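Local coordinates for CLIP-associating protein 2 (Mus musculus, PDB 3WOZ) that probably binds tubulin through a TOG domain built of HEAT repeats and takes part in the control of microtubule dynamics, at residues L88-L100 with Q137-Y150. Residues are numbered along the deposited sequence; the frame is centred on the assembly and turned at random.
Sequences LLTQLLKKMGADL and QTPSLKVKVAILKY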
loop_
_atom_site.group_PDB
_atom_site.type_symbol
_atom_site.label_atom_id
_atom_site.label_comp_id
_atom_site.label_asym_id
_atom_site.label_seq_id
_atom_site.Cartn_x
_atom_site.Cartn_y
_atom_site.Cartn_z
ATOM N N LEU A 88 0.227 3.481 -6.190
ATOM C CA LEU A 88 0.981 3.974 -5.045
ATOM C C LEU A 88 1.059 2.938 -3.926
ATOM O O LEU A 88 2.148 2.591 -3.468
ATOM C CB LEU A 88 0.363 5.273 -4.523
ATOM C CG LEU A 88 0.890 5.858 -3.209
ATOM C CD1 LEU A 88 2.367 6.236 -3.329
ATOM C CD2 LEU A 88 0.040 7.062 -2.790
ATOM N N LEU A 89 -0.103 2.441 -3.510
ATOM C CA LEU A 89 -0.205 1.569 -2.350
ATOM C C LEU A 89 0.399 0.182 -2.594
ATOM O O LEU A 89 1.153 -0.330 -1.752
ATOM C CB LEU A 89 -1.663 1.468 -1.881
ATOM C CG LEU A 89 -1.995 0.560 -0.692
ATOM C CD1 LEU A 89 -1.092 0.856 0.513
ATOM C CD2 LEU A 89 -3.470 0.684 -0.320
ATOM N N THR A 90 0.086 -0.412 -3.745
ATOM C CA THR A 90 0.581 -1.744 -4.059
ATOM C C THR A 90 2.087 -1.750 -4.279
ATOM O O THR A 90 2.769 -2.666 -3.820
ATOM C CB THR A 90 -0.131 -2.379 -5.285
ATOM O OG1 THR A 90 0.040 -1.542 -6.432
ATOM C CG2 THR A 90 -1.609 -2.575 -5.006
ATOM N N GLN A 91 2.601 -0.731 -4.971
ATOM C CA GLN A 91 4.037 -0.638 -5.216
ATOM C C GLN A 91 4.818 -0.425 -3.918
ATOM O O GLN A 91 5.907 -0.972 -3.751
ATOM C CB GLN A 91 4.363 0.459 -6.233
ATOM C CG GLN A 91 4.014 0.104 -7.674
ATOM C CD GLN A 91 4.872 -1.020 -8.231
ATOM O OE1 GLN A 91 6.102 -0.952 -8.197
ATOM N NE2 GLN A 91 4.225 -2.061 -8.746
ATOM N N LEU A 92 4.248 0.357 -3.002
ATOM C CA LEU A 92 4.865 0.579 -1.696
ATOM C C LEU A 92 4.890 -0.701 -0.865
ATOM O O LEU A 92 5.863 -0.965 -0.156
ATOM C CB LEU A 92 4.163 1.702 -0.929
ATOM C CG LEU A 92 4.465 3.161 -1.278
ATOM C CD1 LEU A 92 3.607 4.068 -0.401
ATOM C CD2 LEU A 92 5.960 3.501 -1.112
ATOM N N LEU A 93 3.829 -1.502 -0.967
ATOM C CA LEU A 93 3.770 -2.771 -0.238
ATOM C C LEU A 93 4.762 -3.793 -0.793
ATOM O O LEU A 93 5.363 -4.557 -0.033
ATOM C CB LEU A 93 2.350 -3.340 -0.219
ATOM C CG LEU A 93 1.345 -2.589 0.659
ATOM C CD1 LEU A 93 -0.065 -3.035 0.312
ATOM C CD2 LEU A 93 1.633 -2.794 2.143
ATOM N N LYS A 94 4.940 -3.791 -2.110
ATOM C CA LYS A 94 5.965 -4.618 -2.743
ATOM C C LYS A 94 7.368 -4.210 -2.275
ATOM O O LYS A 94 8.182 -5.066 -1.929
ATOM C CB LYS A 94 5.855 -4.549 -4.268
ATOM C CG LYS A 94 4.648 -5.287 -4.830
ATOM C CD LYS A 94 4.615 -5.210 -6.345
ATOM C CE LYS A 94 3.766 -6.341 -6.923
ATOM N NZ LYS A 94 3.513 -6.169 -8.386
ATOM N N LYS A 95 7.629 -2.905 -2.242
ATOM C CA LYS A 95 8.904 -2.378 -1.737
ATOM C C LYS A 95 9.116 -2.714 -0.266
ATOM O O LYS A 95 10.215 -3.095 0.135
ATOM C CB LYS A 95 9.008 -0.866 -1.961
ATOM C CG LYS A 95 9.220 -0.468 -3.410
ATOM C CD LYS A 95 10.470 -1.119 -3.978
ATOM C CE LYS A 95 10.290 -1.456 -5.433
ATOM N NZ LYS A 95 11.600 -1.726 -6.062
HETATM N N MSE A 96 8.052 -2.592 0.522
HETATM C CA MSE A 96 8.077 -2.934 1.943
HETATM C C MSE A 96 8.361 -4.422 2.165
HETATM O O MSE A 96 8.911 -4.804 3.196
HETATM C CB MSE A 96 6.756 -2.537 2.614
HETATM C CG MSE A 96 6.797 -2.512 4.136
HETATM SE SE MSE A 96 7.971 -1.103 4.840
HETATM C CE MSE A 96 8.491 -1.976 6.506
ATOM N N GLY A 97 7.982 -5.251 1.195
ATOM C CA GLY A 97 8.205 -6.691 1.278
ATOM C C GLY A 97 9.460 -7.162 0.565
ATOM O O GLY A 97 9.735 -8.363 0.525
ATOM N N ALA A 98 10.223 -6.223 0.007
ATOM C CA ALA A 98 11.434 -6.554 -0.752
ATOM C C ALA A 98 12.708 -6.679 0.099
ATOM O O ALA A 98 13.791 -6.877 -0.446
ATOM C CB ALA A 98 11.645 -5.549 -1.884
ATOM N N ASP A 99 12.575 -6.570 1.420
ATOM C CA ASP A 99 13.713 -6.706 2.349
ATOM C C ASP A 99 14.841 -5.717 2.010
ATOM O O ASP A 99 16.000 -6.100 1.829
ATOM C CB ASP A 99 14.229 -8.159 2.372
ATOM C CG ASP A 99 15.256 -8.411 3.473
ATOM O OD1 ASP A 99 14.937 -8.190 4.663
ATOM O OD2 ASP A 99 16.382 -8.840 3.139
ATOM N N LEU A 100 14.481 -4.442 1.908
ATOM C CA LEU A 100 15.457 -3.381 1.668
ATOM C C LEU A 100 16.248 -3.110 2.947
ATOM O O LEU A 100 15.900 -3.614 4.023
ATOM C CB LEU A 100 14.755 -2.104 1.183
ATOM C CG LEU A 100 13.911 -2.226 -0.094
ATOM C CD1 LEU A 100 12.968 -1.044 -0.223
ATOM C CD2 LEU A 100 14.772 -2.372 -1.349
ATOM N N GLN A 137 0.633 -12.461 -10.158
ATOM C CA GLN A 137 1.859 -12.371 -9.355
ATOM C C GLN A 137 1.787 -13.339 -8.174
ATOM O O GLN A 137 0.699 -13.770 -7.781
ATOM C CB GLN A 137 2.068 -10.939 -8.842
ATOM C CG GLN A 137 0.883 -10.375 -8.060
ATOM C CD GLN A 137 1.124 -8.968 -7.567
ATOM O OE1 GLN A 137 1.124 -8.011 -8.344
ATOM N NE2 GLN A 137 1.326 -8.832 -6.263
ATOM N N THR A 138 2.946 -13.674 -7.607
ATOM C CA THR A 138 2.999 -14.585 -6.459
ATOM C C THR A 138 3.862 -14.007 -5.334
ATOM O O THR A 138 5.088 -14.152 -5.349
ATOM C CB THR A 138 3.480 -15.992 -6.868
ATOM O OG1 THR A 138 2.784 -16.406 -8.051
ATOM C CG2 THR A 138 3.221 -17.000 -5.753
ATOM N N PRO A 139 3.213 -13.350 -4.352
ATOM C CA PRO A 139 3.895 -12.624 -3.280
ATOM C C PRO A 139 4.789 -13.500 -2.407
ATOM O O PRO A 139 4.416 -14.623 -2.053
ATOM C CB PRO A 139 2.737 -12.055 -2.443
ATOM C CG PRO A 139 1.551 -12.899 -2.791
ATOM C CD PRO A 139 1.746 -13.255 -4.228
ATOM N N SER A 140 5.961 -12.968 -2.070
ATOM C CA SER A 140 6.863 -13.591 -1.112
ATOM C C SER A 140 6.266 -13.517 0.289
ATOM O O SER A 140 5.259 -12.836 0.513
ATOM C CB SER A 140 8.218 -12.882 -1.139
ATOM O OG SER A 140 8.115 -11.571 -0.599
ATOM N N LEU A 141 6.893 -14.213 1.233
ATOM C CA LEU A 141 6.464 -14.184 2.629
ATOM C C LEU A 141 6.462 -12.758 3.206
ATOM O O LEU A 141 5.552 -12.381 3.941
ATOM C CB LEU A 141 7.340 -15.109 3.484
ATOM C CG LEU A 141 7.432 -16.599 3.119
ATOM C CD1 LEU A 141 8.655 -17.241 3.774
ATOM C CD2 LEU A 141 6.156 -17.360 3.488
ATOM N N LYS A 142 7.479 -11.975 2.857
ATOM C CA LYS A 142 7.628 -10.614 3.382
ATOM C C LYS A 142 6.629 -9.621 2.777
ATOM O O LYS A 142 6.192 -8.697 3.459
ATOM C CB LYS A 142 9.070 -10.124 3.215
ATOM C CG LYS A 142 10.053 -10.827 4.144
ATOM C CD LYS A 142 11.493 -10.644 3.700
ATOM C CE LYS A 142 12.457 -11.391 4.618
ATOM N NZ LYS A 142 12.435 -10.860 6.015
ATOM N N VAL A 143 6.270 -9.819 1.509
ATOM C CA VAL A 143 5.202 -9.033 0.872
ATOM C C VAL A 143 3.860 -9.295 1.570
ATOM O O VAL A 143 3.101 -8.357 1.836
ATOM C CB VAL A 143 5.103 -9.291 -0.663
ATOM C CG1 VAL A 143 3.891 -8.588 -1.268
ATOM C CG2 VAL A 143 6.364 -8.820 -1.371
ATOM N N LYS A 144 3.596 -10.564 1.889
ATOM C CA LYS A 144 2.391 -10.962 2.624
ATOM C C LYS A 144 2.327 -10.280 3.986
ATOM O O LYS A 144 1.293 -9.736 4.367
ATOM C CB LYS A 144 2.342 -12.483 2.810
ATOM C CG LYS A 144 1.942 -13.274 1.565
ATOM C CD LYS A 144 2.014 -14.780 1.849
ATOM C CE LYS A 144 1.825 -15.613 0.589
ATOM N NZ LYS A 144 2.109 -17.054 0.860
ATOM N N VAL A 145 3.444 -10.312 4.709
ATOM C CA VAL A 145 3.566 -9.650 6.007
ATOM C C VAL A 145 3.203 -8.162 5.898
ATOM O O VAL A 145 2.406 -7.651 6.681
ATOM C CB VAL A 145 5.003 -9.828 6.596
ATOM C CG1 VAL A 145 5.237 -8.909 7.789
ATOM C CG2 VAL A 145 5.248 -11.287 6.993
ATOM N N ALA A 146 3.787 -7.487 4.914
ATOM C CA ALA A 146 3.561 -6.059 4.694
ATOM C C ALA A 146 2.096 -5.741 4.356
ATOM O O ALA A 146 1.518 -4.806 4.915
ATOM C CB ALA A 146 4.496 -5.536 3.611
ATOM N N ILE A 147 1.507 -6.524 3.455
ATOM C CA ILE A 147 0.078 -6.395 3.131
ATOM C C ILE A 147 -0.780 -6.549 4.380
ATOM O O ILE A 147 -1.650 -5.720 4.636
ATOM C CB ILE A 147 -0.382 -7.424 2.071
ATOM C CG1 ILE A 147 0.237 -7.110 0.713
ATOM C CG2 ILE A 147 -1.917 -7.451 1.960
ATOM C CD1 ILE A 147 0.372 -8.333 -0.184
ATOM N N LEU A 148 -0.516 -7.601 5.155
ATOM C CA LEU A 148 -1.290 -7.905 6.362
ATOM C C LEU A 148 -1.148 -6.842 7.453
ATOM O O LEU A 148 -2.145 -6.413 8.045
ATOM C CB LEU A 148 -0.934 -9.295 6.908
ATOM C CG LEU A 148 -1.275 -10.509 6.027
ATOM C CD1 LEU A 148 -0.503 -11.752 6.487
ATOM C CD2 LEU A 148 -2.793 -10.781 5.961
ATOM N N LYS A 149 0.084 -6.411 7.719
ATOM C CA LYS A 149 0.307 -5.349 8.707
ATOM C C LYS A 149 -0.457 -4.077 8.337
ATOM O O LYS A 149 -1.028 -3.414 9.204
ATOM C CB LYS A 149 1.796 -5.044 8.871
ATOM C CG LYS A 149 2.538 -6.031 9.754
ATOM C CD LYS A 149 3.989 -5.605 9.914
ATOM C CE LYS A 149 4.703 -6.382 11.012
ATOM N NZ LYS A 149 6.177 -6.149 10.914
ATOM N N TYR A 150 -0.476 -3.755 7.048
ATOM C CA TYR A 150 -1.181 -2.574 6.567
ATOM C C TYR A 150 -2.698 -2.724 6.743
ATOM O O TYR A 150 -3.351 -1.808 7.256
ATOM C CB TYR A 150 -0.811 -2.279 5.114
ATOM C CG TYR A 150 -1.223 -0.905 4.628
ATOM C CD1 TYR A 150 -2.546 -0.635 4.264
ATOM C CD2 TYR A 150 -0.290 0.122 4.516
ATOM C CE1 TYR A 150 -2.927 0.625 3.809
ATOM C CE2 TYR A 150 -0.661 1.381 4.056
ATOM C CZ TYR A 150 -1.982 1.625 3.710
ATOM O OH TYR A 150 -2.351 2.869 3.251
HETATM O O HOH W 1 0.955 -5.448 -8.999
#
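G97, just after the C-terminal end of helix 85-96, lies against V143 in the first turn of helix 141-155, their CA atoms 3.8 Å apart. With no side chain on G97, its backbone lies directly against V143; the axes of 88-96 and 141-150 come within 8.1 Å, their directions 128° apart. V143 CG2 rests on G97 CA, while K142 CB sits 3.3 Å from G97 O. One turn on, A146 CB fills the shallow hollow beside L93 O and M96 CG. L93 is the main bump in return: with its CG anti to the carbonyl carbon (chi1 -71°), CD2 enters the groove between A146, I147 and Y150 and reaches 3.4 Å from A146 O, while CD1 meets I147 CG1 at 4.1 Å where the two side chains cross at about a right angle. At the buried end L89 CD1 lies over one face of the Y150 ring, 3.7 Å from its centroid and displaced toward the rim, a CH-pi contact; L128 and R116 also touch the Y150 side chain. The margins are polar. K94, extended beyond CG, donates a hydrogen bond from NZ to Q137 OE1 (3.0 Å), from above the carbonyl plane, and a water accepts from NZ and donates to OE1. D99 OD1 and K142 NZ form a long salt bridge of 3.9 Å. The two helices pack at an incline within the HEAT-repeat array of the TOG domain. Shape fit along this apolar seam probably carries most of the contact; the exposed D99-K142 pair probably adds little, whereas K94 is held by Q137 and water.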